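Local coordinates for insecticidal crystal protein Cry7Cal (Bacillus thuringiensis, PDB 5ZI1) that is an insecticidal delta-endotoxin active against locusts that probably binds a receptor, here a fragment with the helical domain and two beta domains, at residues Asn157-Gly162 against Tyr236-Tyr241. Sequence-based numbering, arbitrary orientation.
Sequences NAELFG and YDARTY
Glu-159 reaches from helix 141-165 to Arg-239 and Ala-238 in the loop that follows helix 232-235. Its CG stands anti to the backbone N (chi1 176°), and a bend at chi2 turns the carboxylate toward the arginine. The side chain of Arg-239 runs extended from CG to NE, and the two side chains cross at about a right angle. The carboxylate and guanidinium planes lie 67° apart, not flat against each other. Arg-239 NE donates a nearly straight hydrogen bond to Glu-159 OE2 at 2.8 Å, which is part of a salt bridge. OE2 lies in the guanidinium plane, but NE meets it from above the carboxylate plane. The second bond, Arg-239 NH2 to Glu-159 OE1 at 3.0 Å, is bent and weak. NH2 also forms a salt bridge with Asp-173 of helix 169-202, so two acids share one guanidinium. Nearer the two backbones, the methyl CB of Ala-238 touches Glu-159 CG at 3.8 Å. Asp-237 shapes the loop: its OD1 accepts a hydrogen bond from Thr-240 N at 3.1 Å, and its OD2 accepts one from Thr-240 OG1 at 2.6 Å. Further on, Tyr-241 OH hydrogen-bonds to Glu-596 in strand 589-599. The contact is a surface salt bridge between the helical bundle of the N-terminal domain and the loop leading to the beta domains, within the three-domain Cry toxin fold, with an Asx motif in that loop.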
loop_
_atom_site.group_PDB
_atom_site.type_symbol
_atom_site.label_atom_id
_atom_site.label_comp_id
_atom_site.label_asym_id
_atom_site.label_seq_id
_atom_site.Cartn_x
_atom_site.Cartn_y
_atom_site.Cartn_z
ATOM N N ASN A 157 -12.728 -13.030 -16.286
ATOM C CA ASN A 157 -14.077 -13.385 -16.716
ATOM C C ASN A 157 -14.084 -14.664 -17.562
ATOM O O ASN A 157 -15.011 -15.474 -17.452
ATOM C CB ASN A 157 -14.712 -12.217 -17.473
ATOM C CG ASN A 157 -15.156 -11.068 -16.543
ATOM O OD1 ASN A 157 -16.163 -10.411 -16.799
ATOM N ND2 ASN A 157 -14.393 -10.815 -15.485
ATOM N N ALA A 158 -13.051 -14.885 -18.389
ATOM C CA ALA A 158 -13.031 -16.099 -19.211
ATOM C C ALA A 158 -13.009 -17.347 -18.340
ATOM O O ALA A 158 -13.718 -18.326 -18.620
ATOM C CB ALA A 158 -11.833 -16.101 -20.171
ATOM N N GLU A 159 -12.230 -17.328 -17.254
ATOM C CA GLU A 159 -12.223 -18.499 -16.388
ATOM C C GLU A 159 -13.527 -18.633 -15.628
ATOM O O GLU A 159 -13.965 -19.755 -15.347
ATOM C CB GLU A 159 -11.033 -18.474 -15.418
ATOM C CG GLU A 159 -11.083 -19.670 -14.447
ATOM C CD GLU A 159 -10.201 -20.822 -14.949
ATOM O OE1 GLU A 159 -9.425 -20.599 -15.908
ATOM O OE2 GLU A 159 -10.312 -21.972 -14.448
ATOM N N LEU A 160 -14.172 -17.511 -15.302
ATOM C CA LEU A 160 -15.418 -17.605 -14.561
ATOM C C LEU A 160 -16.564 -18.068 -15.449
ATOM O O LEU A 160 -17.358 -18.931 -15.051
ATOM C CB LEU A 160 -15.771 -16.261 -13.927
ATOM C CG LEU A 160 -14.884 -15.724 -12.806
ATOM C CD1 LEU A 160 -15.236 -14.267 -12.576
ATOM C CD2 LEU A 160 -15.069 -16.533 -11.547
ATOM N N PHE A 161 -16.679 -17.502 -16.645
ATOM C CA PHE A 161 -17.878 -17.676 -17.440
ATOM C C PHE A 161 -17.635 -18.327 -18.799
ATOM O O PHE A 161 -18.616 -18.676 -19.472
ATOM C CB PHE A 161 -18.580 -16.322 -17.648
ATOM C CG PHE A 161 -18.675 -15.460 -16.390
ATOM C CD1 PHE A 161 -19.350 -15.910 -15.256
ATOM C CD2 PHE A 161 -18.126 -14.178 -16.367
ATOM C CE1 PHE A 161 -19.449 -15.113 -14.123
ATOM C CE2 PHE A 161 -18.228 -13.367 -15.232
ATOM C CZ PHE A 161 -18.883 -13.833 -14.110
ATOM N N GLY A 162 -16.377 -18.528 -19.210
ATOM C CA GLY A 162 -16.060 -19.030 -20.545
ATOM C C GLY A 162 -16.778 -20.294 -20.974
ATOM O O GLY A 162 -17.470 -20.304 -21.996
ATOM N N TYR A 236 -6.364 -12.121 -9.308
ATOM C CA TYR A 236 -7.290 -12.315 -10.415
ATOM C C TYR A 236 -7.162 -13.708 -11.030
ATOM O O TYR A 236 -7.924 -14.034 -11.952
ATOM C CB TYR A 236 -7.071 -11.262 -11.501
ATOM C CG TYR A 236 -7.340 -9.826 -11.100
ATOM C CD1 TYR A 236 -8.413 -9.488 -10.288
ATOM C CD2 TYR A 236 -6.511 -8.806 -11.539
ATOM C CE1 TYR A 236 -8.647 -8.178 -9.936
ATOM C CE2 TYR A 236 -6.732 -7.497 -11.182
ATOM C CZ TYR A 236 -7.799 -7.186 -10.381
ATOM O OH TYR A 236 -8.022 -5.880 -10.028
ATOM N N ASP A 237 -6.205 -14.503 -10.549
ATOM C CA ASP A 237 -6.048 -15.910 -10.917
ATOM C C ASP A 237 -7.171 -16.695 -10.255
ATOM O O ASP A 237 -7.089 -17.057 -9.079
ATOM C CB ASP A 237 -4.671 -16.397 -10.474
ATOM C CG ASP A 237 -4.409 -17.858 -10.801
ATOM O OD1 ASP A 237 -5.367 -18.609 -11.090
ATOM O OD2 ASP A 237 -3.225 -18.265 -10.722
ATOM N N ALA A 238 -8.238 -16.955 -11.012
ATOM C CA ALA A 238 -9.431 -17.568 -10.436
ATOM C C ALA A 238 -9.247 -19.038 -10.079
ATOM O O ALA A 238 -10.104 -19.594 -9.385
ATOM C CB ALA A 238 -10.611 -17.429 -11.396
ATOM N N ARG A 239 -8.174 -19.681 -10.536
ATOM C CA ARG A 239 -7.904 -21.043 -10.087
ATOM C C ARG A 239 -7.204 -21.057 -8.739
ATOM O O ARG A 239 -7.507 -21.902 -7.891
ATOM C CB ARG A 239 -7.056 -21.786 -11.114
ATOM C CG ARG A 239 -7.846 -22.252 -12.296
ATOM C CD ARG A 239 -6.960 -22.874 -13.361
ATOM N NE ARG A 239 -7.674 -22.792 -14.622
ATOM C CZ ARG A 239 -7.179 -23.125 -15.807
ATOM N NH1 ARG A 239 -5.942 -23.589 -15.914
ATOM N NH2 ARG A 239 -7.941 -22.982 -16.883
ATOM N N THR A 240 -6.247 -20.145 -8.542
ATOM C CA THR A 240 -5.552 -20.045 -7.267
ATOM C C THR A 240 -6.433 -19.386 -6.215
ATOM O O THR A 240 -6.286 -19.669 -5.020
ATOM C CB THR A 240 -4.251 -19.262 -7.439
ATOM O OG1 THR A 240 -3.541 -19.750 -8.582
ATOM C CG2 THR A 240 -3.365 -19.394 -6.228
ATOM N N TYR A 241 -7.373 -18.550 -6.639
ATOM C CA TYR A 241 -8.291 -17.855 -5.736
ATOM C C TYR A 241 -9.713 -18.059 -6.245
ATOM O O TYR A 241 -10.318 -17.147 -6.834
ATOM C CB TYR A 241 -7.921 -16.376 -5.610
ATOM C CG TYR A 241 -6.522 -16.170 -5.051
ATOM C CD1 TYR A 241 -5.421 -16.027 -5.898
ATOM C CD2 TYR A 241 -6.296 -16.136 -3.680
ATOM C CE1 TYR A 241 -4.132 -15.850 -5.383
ATOM C CE2 TYR A 241 -5.015 -15.960 -3.158
ATOM C CZ TYR A 241 -3.940 -15.815 -4.009
ATOM O OH TYR A 241 -2.669 -15.648 -3.480
#